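Local coordinates for protein aldehyde dehydrogenase (Anabaena variabilis, PDB 4H7N) that probably oxidises aldehydes to carboxylic acids with NAD+ as the electron acceptor, at residues R39-S42 against R43-L47; I83-L86 against E87-F91; K111-I115 against P116-L120. All coordinates share one frame; numbering follows the deposited sequence.

Interaction 1: R39-S42 against R43-L47; sequences RAQS and RWQEL
Q41 and Q45, one helical turn apart, are tied together by their side-chain amides as well as by the backbone. Q41 NE2 gives a hydrogen to Q45 OE1 at 3.0 Å, lying in the plane of the accepting carbonyl and meeting one of its lone pairs, while the two amide planes are turned 46° against each other. The bend of Q41 at chi2 (-87°) swings its amide forward along the helix to meet the extended chain of Q45. A water completes the link: it donates to Q41 OE1 at 2.6 Å and to Q45 OE1 at 3.1 Å, so Q45 OE1 accepts two hydrogens. Q41 NE2 has a second acceptor in G154 O, the stronger of its partners. Beneath the side chains run ordinary helical bonds, Q45 N to Q41 O at 2.9 Å and E46 N to S42 O at 2.9 Å. A second water bridges R39 O and R43 N, and R43 itself reaches out to a salt bridge with E181. W44 turns its indole from this turn into packing against L56 and V185. Glutamine suits position 41: its buried amide gives twice from NE2 and accepts water's hydrogen at OE1, so burial is paid for by partners within and beyond helix 27-46.

Interaction 2: I83-L86 against E87-F91; sequences ITVL and EIDSF
D89 lies alongside V85 on one flank of helix 82-106, the two side chains pointing the same way. The N-H groups of E87 to S90 each find a carbonyl four residues back: E87 N bonds to I83 O at 2.9 Å, I88 N to T84 O at 3.0 Å, D89 N to V85 O at 3.0 Å and S90 N to L86 O at 2.8 Å. The side-chain oxygens of D89, E87 and T84 find partners outside these two turns. D89 has CG beside its own backbone N (chi1 -74°), which brings OD2 to 3.6 Å from V85 CG1, a plain van der Waals touch, while OD1 forms a salt bridge with R67 of helix 67-78. E87 divides its carboxylate: OE1 pairs with R80, and OE2 accepts from T141 N at the start of helix 139-144. T84 OG1 bonds to R80 O, which leaves its methyl CG2 to meet I88 CD1 at 4.0 Å, side by side; the beta-branched threonine thus serves a polar and an apolar partner at once. With an alanine replacing D89, R67 would probably lose its carboxylate mate on this helix, and V85 CG1 the oxygen beside it. With two acidic groups each matched to an arginine, the chemistry is consistent with a helix tied by D89 to helix 67-78, and by E87 to the residues just before it and to the start of helix 139-144.

Interaction 3: K111-I115 against P116-L120; sequences KNTSI and PFIAL
I115 sets its CG2 methyl squarely over one face of the F117 ring, 3.7 Å from the centroid and 14° off the ring normal, a CH-pi contact. With CG2 anti to the backbone N of I115, the methyl projects toward the following residues, and its reach extends to I118 CG1 at 3.8 Å as well. A branched aliphatic suits this place, since one methyl can serve the ring and the next side chain together. The type I turn from I115 to I118 makes the meeting possible: I118 N bonds to I115 O at 3.2 Å, approaching from above the carbonyl plane, and the ring-restricted phi of P116 (-69°) suits the second position of the turn. T113 works on the inner side of the bend. Its OG1, at chi1 68° between the backbone N and the carbonyl carbon, donates to I118 O at 2.7 Å and accepts from I115 N at 3.0 Å, which makes an ST turn; one hydroxyl thus stitches both sides of the loop. Its methyl CG2 meets L120 CB at 3.8 Å, the two side chains crossing at about a right angle. Beyond them K111 and L120 form an antiparallel hydrogen-bonded pair, with K111 N to L120 O at 2.9 Å and the return bond from L120 N to K111 O at 3.0 Å. This is the tip of the beta hairpin joining strands 109-112 and 118-134. Strand 454-462 lies along the other edge of 118-134, where I118 and L120 rest on L460 and A119 shares backbone bonds with I461. Towards the dimer interface, S114 N bonds to E429 of the second subunit, while T113 and I118 pack on its M427.

How the interactions relate
The three contacts follow one another along the chain and touch nowhere. Interactions 1 and 2 have centres about 30 Å apart, with nearest atoms about 13 Å apart; interaction 3 is more remote, its centre about 32 Å from that of interaction 1 and about 49 Å from that of interaction 2. Helix 82-106, home of interaction 2, leads directly to strand 109-112 and so to the hairpin of interaction 3. Strand 118-134, which starts in that hairpin, also runs past interaction 1, where Q41 and Q45 touch P126. All lie away from the predicted active-site residue E232. Of the three, the hairpin alone meets the second subunit.

Interaction 1: R39-S42 against R43-L47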
ATOM      1  N   ARG A  39       5.577 -22.420  -9.947  1.00 36.72           N
ATOM      2  CA  ARG A  39       5.122 -23.344 -10.979  1.00 39.60           C
ATOM      3  C   ARG A  39       3.743 -23.899 -10.652  1.00 36.59           C
ATOM      4  O   ARG A  39       2.929 -24.075 -11.534  1.00 36.84           O
ATOM      5  CB  ARG A  39       6.142 -24.469 -11.186  1.00 45.60           C
ATOM      6  CG  ARG A  39       7.271 -24.039 -12.120  1.00 53.28           C
ATOM      7  CD  ARG A  39       8.128 -25.197 -12.635  1.00 61.72           C
ATOM      8  NE  ARG A  39       9.426 -25.191 -11.965  1.00 68.41           N
ATOM      9  CZ  ARG A  39       9.745 -25.881 -10.867  1.00 71.50           C
ATOM     10  NH1 ARG A  39       8.887 -26.733 -10.284  1.00 73.16           N
ATOM     11  NH2 ARG A  39      10.959 -25.729 -10.360  1.00 71.12           N
ATOM     12  N   ALA A  40       3.483 -24.173  -9.385  1.00 33.98           N
ATOM     13  CA  ALA A  40       2.194 -24.719  -8.989  1.00 32.92           C
ATOM     14  C   ALA A  40       1.092 -23.652  -8.893  1.00 31.28           C
ATOM     15  O   ALA A  40      -0.103 -23.987  -8.891  1.00 29.57           O
ATOM     16  CB  ALA A  40       2.331 -25.437  -7.651  1.00 34.80           C
ATOM     17  N   GLN A  41       1.495 -22.374  -8.786  1.00 30.59           N
ATOM     18  CA  GLN A  41       0.564 -21.283  -8.587  1.00 28.57           C
ATOM     19  C   GLN A  41      -0.413 -21.052  -9.739  1.00 28.57           C
ATOM     20  O   GLN A  41      -1.537 -20.666  -9.503  1.00 27.67           O
ATOM     21  CB  GLN A  41       1.345 -19.988  -8.289  1.00 27.73           C
ATOM     22  CG  GLN A  41       0.480 -18.808  -7.885  1.00 26.35           C
ATOM     23  CD  GLN A  41      -0.010 -18.024  -9.056  1.00 27.73           C
ATOM     24  OE1 GLN A  41       0.641 -17.986 -10.075  1.00 27.95           O
ATOM     25  NE2 GLN A  41      -1.178 -17.385  -8.917  1.00 29.03           N
ATOM     26  N   SER A  42       0.005 -21.294 -10.970  1.00 32.55           N
ATOM     27  CA  SER A  42      -0.890 -21.135 -12.119  1.00 35.45           C
ATOM     28  C   SER A  42      -2.121 -22.000 -12.020  1.00 35.96           C
ATOM     29  O   SER A  42      -3.224 -21.511 -12.192  1.00 33.13           O
ATOM     30  CB  SER A  42      -0.161 -21.457 -13.406  1.00 39.77           C
ATOM     31  OG  SER A  42       1.008 -20.630 -13.502  1.00 42.95           O
ATOM     32  N   ARG A  43      -1.933 -23.282 -11.738  1.00 35.30           N
ATOM     33  CA  ARG A  43      -3.056 -24.185 -11.572  1.00 36.74           C
ATOM     34  C   ARG A  43      -3.929 -23.773 -10.385  1.00 33.74           C
ATOM     35  O   ARG A  43      -5.139 -23.789 -10.487  1.00 32.30           O
ATOM     36  CB  ARG A  43      -2.561 -25.613 -11.334  1.00 40.61           C
ATOM     37  CG  ARG A  43      -3.682 -26.618 -11.288  1.00 45.01           C
ATOM     38  CD  ARG A  43      -3.247 -27.982 -10.755  1.00 49.92           C
ATOM     39  NE  ARG A  43      -4.486 -28.706 -10.570  1.00 56.88           N
ATOM     40  CZ  ARG A  43      -5.154 -29.317 -11.544  1.00 60.62           C
ATOM     41  NH1 ARG A  43      -4.660 -29.378 -12.770  1.00 63.42           N
ATOM     42  NH2 ARG A  43      -6.312 -29.904 -11.278  1.00 61.95           N
ATOM     43  N   TRP A  44      -3.304 -23.402  -9.263  1.00 31.34           N
ATOM     44  CA  TRP A  44      -4.052 -22.858  -8.103  1.00 29.83           C
ATOM     45  C   TRP A  44      -4.945 -21.623  -8.461  1.00 29.56           C
ATOM     46  O   TRP A  44      -6.134 -21.562  -8.108  1.00 27.17           O
ATOM     47  CB  TRP A  44      -3.077 -22.582  -6.962  1.00 28.06           C
ATOM     48  CG  TRP A  44      -3.598 -22.083  -5.738  1.00 25.71           C
ATOM     49  CD1 TRP A  44      -3.318 -20.860  -5.195  1.00 24.80           C
ATOM     50  CD2 TRP A  44      -4.460 -22.748  -4.808  1.00 26.40           C
ATOM     51  NE1 TRP A  44      -3.955 -20.726  -3.996  1.00 25.97           N
ATOM     52  CE2 TRP A  44      -4.645 -21.870  -3.718  1.00 25.43           C
ATOM     53  CE3 TRP A  44      -5.073 -24.002  -4.775  1.00 26.98           C
ATOM     54  CZ2 TRP A  44      -5.466 -22.161  -2.662  1.00 25.42           C
ATOM     55  CZ3 TRP A  44      -5.853 -24.316  -3.680  1.00 27.65           C
ATOM     56  CH2 TRP A  44      -6.061 -23.380  -2.653  1.00 26.18           C
ATOM     57  N   GLN A  45      -4.401 -20.694  -9.225  1.00 29.71           N
ATOM     58  CA  GLN A  45      -5.166 -19.531  -9.667  1.00 30.71           C
ATOM     59  C   GLN A  45      -6.311 -19.986 -10.625  1.00 32.90           C
ATOM     60  O   GLN A  45      -7.480 -19.581 -10.472  1.00 30.96           O
ATOM     61  CB  GLN A  45      -4.212 -18.509 -10.322  1.00 33.00           C
ATOM     62  CG  GLN A  45      -4.875 -17.263 -10.950  1.00 35.76           C
ATOM     63  CD  GLN A  45      -3.853 -16.324 -11.629  1.00 36.18           C
ATOM     64  OE1 GLN A  45      -2.656 -16.254 -11.288  1.00 34.64           O
ATOM     65  NE2 GLN A  45      -4.336 -15.606 -12.601  1.00 37.83           N
ATOM     66  N   GLU A  46      -6.005 -20.899 -11.540  1.00 35.95           N
ATOM     67  CA  GLU A  46      -6.984 -21.384 -12.526  1.00 39.89           C
ATOM     68  C   GLU A  46      -8.060 -22.266 -11.919  1.00 39.02           C
ATOM     69  O   GLU A  46      -9.117 -22.398 -12.500  1.00 38.01           O
ATOM     70  CB  GLU A  46      -6.298 -22.138 -13.675  1.00 45.52           C
ATOM     71  CG  GLU A  46      -5.445 -21.196 -14.528  1.00 55.22           C
ATOM     72  CD  GLU A  46      -4.416 -21.901 -15.427  1.00 65.52           C
ATOM     73  OE1 GLU A  46      -4.175 -23.132 -15.272  1.00 74.68           O
ATOM     74  OE2 GLU A  46      -3.820 -21.203 -16.285  1.00 68.78           O
ATOM     75  N   LEU A  47      -7.820 -22.854 -10.755  1.00 34.89           N
ATOM     76  CA  LEU A  47      -8.926 -23.537 -10.055  1.00 37.53           C
ATOM     77  C   LEU A  47     -10.145 -22.686  -9.790  1.00 34.14           C
ATOM     78  O   LEU A  47     -11.214 -23.210  -9.635  1.00 34.77           O
ATOM     79  CB  LEU A  47      -8.504 -24.039  -8.685  1.00 37.51           C
ATOM     80  CG  LEU A  47      -7.873 -25.393  -8.518  1.00 42.15           C
ATOM     81  CD1 LEU A  47      -7.888 -25.696  -7.020  1.00 41.94           C
ATOM     82  CD2 LEU A  47      -8.556 -26.489  -9.295  1.00 45.40           C
TER
HETATM   83  O   HOH W   1       0.477 -24.684 -12.113  1.00 40.12           O
HETATM   84  O   HOH W   2      -0.115 -17.486 -12.560  1.00 48.63           O

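Interaction 2: I83-L86 against E87-F91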
ATOM      1  N   ILE A  83      -5.099 -20.747  26.192  1.00 31.01           N
ATOM      2  CA  ILE A  83      -4.898 -19.844  25.041  1.00 30.43           C
ATOM      3  C   ILE A  83      -4.517 -20.649  23.789  1.00 29.45           C
ATOM      4  O   ILE A  83      -4.821 -20.247  22.671  1.00 28.71           O
ATOM      5  CB  ILE A  83      -3.876 -18.706  25.327  1.00 31.83           C
ATOM      6  CG1 ILE A  83      -4.290 -17.826  26.517  1.00 33.00           C
ATOM      7  CG2 ILE A  83      -3.641 -17.834  24.128  1.00 31.39           C
ATOM      8  CD1 ILE A  83      -5.780 -17.642  26.734  1.00 37.02           C
ATOM      9  N   THR A  84      -3.947 -21.832  23.951  1.00 28.01           N
ATOM     10  CA  THR A  84      -3.738 -22.704  22.786  1.00 26.72           C
ATOM     11  C   THR A  84      -5.051 -23.126  22.148  1.00 26.75           C
ATOM     12  O   THR A  84      -5.211 -23.085  20.913  1.00 25.52           O
ATOM     13  CB  THR A  84      -2.835 -23.904  23.157  1.00 25.87           C
ATOM     14  OG1 THR A  84      -1.485 -23.442  23.250  1.00 25.59           O
ATOM     15  CG2 THR A  84      -2.877 -24.954  22.117  1.00 25.86           C
ATOM     16  N   VAL A  85      -5.989 -23.549  22.978  1.00 27.98           N
ATOM     17  CA  VAL A  85      -7.319 -23.933  22.488  1.00 29.66           C
ATOM     18  C   VAL A  85      -7.961 -22.751  21.725  1.00 30.61           C
ATOM     19  O   VAL A  85      -8.492 -22.906  20.644  1.00 32.79           O
ATOM     20  CB  VAL A  85      -8.238 -24.379  23.620  1.00 30.31           C
ATOM     21  CG1 VAL A  85      -9.591 -24.801  23.070  1.00 32.54           C
ATOM     22  CG2 VAL A  85      -7.600 -25.536  24.398  1.00 32.16           C
ATOM     23  N   LEU A  86      -7.862 -21.560  22.270  1.00 30.94           N
ATOM     24  CA  LEU A  86      -8.438 -20.391  21.596  1.00 32.17           C
ATOM     25  C   LEU A  86      -7.747 -20.073  20.297  1.00 29.84           C
ATOM     26  O   LEU A  86      -8.409 -19.721  19.314  1.00 29.16           O
ATOM     27  CB  LEU A  86      -8.418 -19.164  22.515  1.00 34.11           C
ATOM     28  CG  LEU A  86      -9.018 -19.345  23.924  1.00 41.22           C
ATOM     29  CD1 LEU A  86      -9.167 -17.963  24.568  1.00 46.19           C
ATOM     30  CD2 LEU A  86     -10.359 -20.096  23.965  1.00 46.11           C
ATOM     31  N   GLU A  87      -6.421 -20.202  20.255  1.00 28.46           N
ATOM     32  CA  GLU A  87      -5.713 -19.957  18.987  1.00 28.94           C
ATOM     33  C   GLU A  87      -6.206 -20.900  17.942  1.00 28.79           C
ATOM     34  O   GLU A  87      -6.455 -20.495  16.789  1.00 26.05           O
ATOM     35  CB  GLU A  87      -4.213 -20.185  19.104  1.00 29.89           C
ATOM     36  CG  GLU A  87      -3.385 -18.988  19.307  1.00 30.40           C
ATOM     37  CD  GLU A  87      -1.898 -19.236  19.111  1.00 29.80           C
ATOM     38  OE1 GLU A  87      -1.253 -19.433  20.147  1.00 29.62           O
ATOM     39  OE2 GLU A  87      -1.370 -19.166  17.949  1.00 28.00           O
ATOM     40  N   ILE A  88      -6.330 -22.175  18.320  1.00 25.96           N
ATOM     41  CA  ILE A  88      -6.783 -23.160  17.360  1.00 27.64           C
ATOM     42  C   ILE A  88      -8.219 -22.873  16.864  1.00 28.23           C
ATOM     43  O   ILE A  88      -8.498 -22.986  15.681  1.00 26.71           O
ATOM     44  CB  ILE A  88      -6.643 -24.586  17.888  1.00 27.01           C
ATOM     45  CG1 ILE A  88      -5.175 -24.923  18.033  1.00 28.06           C
ATOM     46  CG2 ILE A  88      -7.273 -25.546  16.906  1.00 30.16           C
ATOM     47  CD1 ILE A  88      -4.831 -26.168  18.858  1.00 27.70           C
ATOM     48  N   ASP A  89      -9.114 -22.537  17.778  1.00 30.58           N
ATOM     49  CA  ASP A  89     -10.510 -22.235  17.438  1.00 32.86           C
ATOM     50  C   ASP A  89     -10.582 -21.014  16.510  1.00 31.84           C
ATOM     51  O   ASP A  89     -11.307 -21.005  15.517  1.00 33.36           O
ATOM     52  CB  ASP A  89     -11.311 -21.966  18.713  1.00 35.38           C
ATOM     53  CG  ASP A  89     -11.604 -23.247  19.501  1.00 40.33           C
ATOM     54  OD1 ASP A  89     -11.660 -24.340  18.889  1.00 40.12           O
ATOM     55  OD2 ASP A  89     -11.782 -23.144  20.745  1.00 47.71           O
ATOM     56  N   SER A  90      -9.806 -20.006  16.849  1.00 31.10           N
ATOM     57  CA  SER A  90      -9.721 -18.766  16.088  1.00 30.55           C
ATOM     58  C   SER A  90      -9.151 -18.979  14.662  1.00 30.65           C
ATOM     59  O   SER A  90      -9.693 -18.472  13.654  1.00 27.03           O
ATOM     60  CB  SER A  90      -8.934 -17.752  16.893  1.00 30.92           C
ATOM     61  OG  SER A  90      -8.423 -16.718  16.047  1.00 34.82           O
ATOM     62  N   PHE A  91      -8.084 -19.753  14.547  1.00 30.29           N
ATOM     63  CA  PHE A  91      -7.589 -20.215  13.222  1.00 29.30           C
ATOM     64  C   PHE A  91      -8.676 -20.928  12.390  1.00 29.08           C
ATOM     65  O   PHE A  91      -8.898 -20.613  11.233  1.00 29.32           O
ATOM     66  CB  PHE A  91      -6.386 -21.172  13.423  1.00 27.87           C
ATOM     67  CG  PHE A  91      -5.923 -21.874  12.171  1.00 28.19           C
ATOM     68  CD1 PHE A  91      -5.603 -21.177  11.052  1.00 30.16           C
ATOM     69  CD2 PHE A  91      -5.786 -23.223  12.143  1.00 31.39           C
ATOM     70  CE1 PHE A  91      -5.150 -21.820   9.920  1.00 28.50           C
ATOM     71  CE2 PHE A  91      -5.326 -23.873  11.048  1.00 29.87           C
ATOM     72  CZ  PHE A  91      -4.991 -23.163   9.930  1.00 29.66           C
TER

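Interaction 3: K111-I115 against P116-L120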
ATOM      1  N   LYS A 111     -19.448  -2.670 -16.557  1.00 53.66           N
ATOM      2  CA  LYS A 111     -20.093  -1.391 -16.314  1.00 56.95           C
ATOM      3  C   LYS A 111     -19.993  -0.557 -17.563  1.00 52.00           C
ATOM      4  O   LYS A 111     -19.136  -0.808 -18.397  1.00 52.73           O
ATOM      5  CB  LYS A 111     -19.378  -0.642 -15.191  1.00 59.64           C
ATOM      6  CG  LYS A 111     -19.735  -1.125 -13.805  1.00 68.86           C
ATOM      7  CD  LYS A 111     -19.131  -0.224 -12.737  1.00 73.75           C
ATOM      8  CE  LYS A 111     -18.885  -0.993 -11.448  1.00 78.32           C
ATOM      9  NZ  LYS A 111     -17.740  -1.939 -11.592  1.00 79.88           N
ATOM     10  N   ASN A 112     -20.846   0.448 -17.680  1.00 51.52           N
ATOM     11  CA  ASN A 112     -20.648   1.473 -18.688  1.00 50.77           C
ATOM     12  C   ASN A 112     -19.754   2.560 -18.144  1.00 45.83           C
ATOM     13  O   ASN A 112     -19.390   2.522 -16.996  1.00 45.26           O
ATOM     14  CB  ASN A 112     -21.963   2.052 -19.098  1.00 55.69           C
ATOM     15  CG  ASN A 112     -22.876   0.999 -19.633  1.00 60.89           C
ATOM     16  OD1 ASN A 112     -22.533   0.298 -20.592  1.00 63.81           O
ATOM     17  ND2 ASN A 112     -24.041   0.859 -19.017  1.00 65.02           N
ATOM     18  N   THR A 113     -19.373   3.497 -18.989  1.00 42.81           N
ATOM     19  CA  THR A 113     -18.526   4.617 -18.613  1.00 40.95           C
ATOM     20  C   THR A 113     -19.216   5.879 -19.057  1.00 41.77           C
ATOM     21  O   THR A 113     -20.263   5.801 -19.638  1.00 42.11           O
ATOM     22  CB  THR A 113     -17.171   4.538 -19.340  1.00 39.79           C
ATOM     23  OG1 THR A 113     -17.353   4.755 -20.750  1.00 39.50           O
ATOM     24  CG2 THR A 113     -16.510   3.184 -19.088  1.00 39.67           C
ATOM     25  N   SER A 114     -18.584   7.028 -18.842  1.00 43.07           N
ATOM     26  CA  SER A 114     -19.075   8.301 -19.312  1.00 45.17           C
ATOM     27  C   SER A 114     -19.033   8.423 -20.820  1.00 46.92           C
ATOM     28  O   SER A 114     -19.493   9.416 -21.359  1.00 46.09           O
ATOM     29  CB  SER A 114     -18.242   9.428 -18.730  1.00 46.26           C
ATOM     30  OG  SER A 114     -16.881   9.317 -19.137  1.00 46.60           O
ATOM     31  N   ILE A 115     -18.481   7.439 -21.518  1.00 45.25           N
ATOM     32  CA  ILE A 115     -18.479   7.487 -22.973  1.00 47.60           C
ATOM     33  C   ILE A 115     -19.341   6.333 -23.508  1.00 47.55           C
ATOM     34  O   ILE A 115     -19.123   5.177 -23.141  1.00 46.25           O
ATOM     35  CB  ILE A 115     -17.027   7.459 -23.492  1.00 48.46           C
ATOM     36  CG1 ILE A 115     -16.281   8.657 -22.902  1.00 48.18           C
ATOM     37  CG2 ILE A 115     -16.986   7.470 -25.013  1.00 49.49           C
ATOM     38  CD1 ILE A 115     -14.938   8.893 -23.514  1.00 48.59           C
ATOM     39  N   PRO A 116     -20.345   6.646 -24.370  1.00 48.06           N
ATOM     40  CA  PRO A 116     -21.300   5.581 -24.650  1.00 46.19           C
ATOM     41  C   PRO A 116     -20.732   4.429 -25.461  1.00 44.99           C
ATOM     42  O   PRO A 116     -21.300   3.363 -25.403  1.00 45.72           O
ATOM     43  CB  PRO A 116     -22.450   6.282 -25.408  1.00 47.86           C
ATOM     44  CG  PRO A 116     -21.951   7.621 -25.768  1.00 49.38           C
ATOM     45  CD  PRO A 116     -20.715   7.934 -24.983  1.00 47.47           C
ATOM     46  N   PHE A 117     -19.641   4.623 -26.214  1.00 43.67           N
ATOM     47  CA  PHE A 117     -19.052   3.525 -27.007  1.00 42.68           C
ATOM     48  C   PHE A 117     -17.822   2.879 -26.347  1.00 41.01           C
ATOM     49  O   PHE A 117     -17.111   2.104 -26.996  1.00 41.68           O
ATOM     50  CB  PHE A 117     -18.684   3.979 -28.408  1.00 42.90           C
ATOM     51  CG  PHE A 117     -17.844   5.222 -28.456  1.00 43.99           C
ATOM     52  CD1 PHE A 117     -16.460   5.144 -28.443  1.00 45.44           C
ATOM     53  CD2 PHE A 117     -18.434   6.480 -28.552  1.00 46.42           C
ATOM     54  CE1 PHE A 117     -15.681   6.292 -28.506  1.00 44.77           C
ATOM     55  CE2 PHE A 117     -17.667   7.630 -28.614  1.00 46.06           C
ATOM     56  CZ  PHE A 117     -16.283   7.537 -28.588  1.00 45.40           C
ATOM     57  N   ILE A 118     -17.576   3.210 -25.083  1.00 38.74           N
ATOM     58  CA  ILE A 118     -16.554   2.565 -24.307  1.00 37.01           C
ATOM     59  C   ILE A 118     -17.175   1.884 -23.086  1.00 37.20           C
ATOM     60  O   ILE A 118     -17.785   2.545 -22.211  1.00 36.89           O
ATOM     61  CB  ILE A 118     -15.465   3.545 -23.765  1.00 36.74           C
ATOM     62  CG1 ILE A 118     -14.804   4.399 -24.860  1.00 37.10           C
ATOM     63  CG2 ILE A 118     -14.389   2.781 -23.003  1.00 35.50           C
ATOM     64  CD1 ILE A 118     -14.067   3.618 -25.943  1.00 37.30           C
ATOM     65  N   ALA A 119     -16.955   0.573 -23.003  1.00 36.98           N
ATOM     66  CA  ALA A 119     -17.408  -0.252 -21.894  1.00 37.34           C
ATOM     67  C   ALA A 119     -16.204  -0.627 -21.001  1.00 36.13           C
ATOM     68  O   ALA A 119     -15.085  -0.679 -21.470  1.00 37.70           O
ATOM     69  CB  ALA A 119     -18.045  -1.505 -22.443  1.00 38.42           C
ATOM     70  N   LEU A 120     -16.460  -0.942 -19.741  1.00 37.76           N
ATOM     71  CA  LEU A 120     -15.424  -1.235 -18.774  1.00 36.61           C
ATOM     72  C   LEU A 120     -15.673  -2.606 -18.158  1.00 36.28           C
ATOM     73  O   LEU A 120     -16.792  -2.894 -17.693  1.00 37.98           O
ATOM     74  CB  LEU A 120     -15.447  -0.150 -17.683  1.00 36.53           C
ATOM     75  CG  LEU A 120     -14.548  -0.435 -16.468  1.00 36.72           C
ATOM     76  CD1 LEU A 120     -13.064  -0.352 -16.818  1.00 36.44           C
ATOM     77  CD2 LEU A 120     -14.875   0.530 -15.330  1.00 37.61           C
TER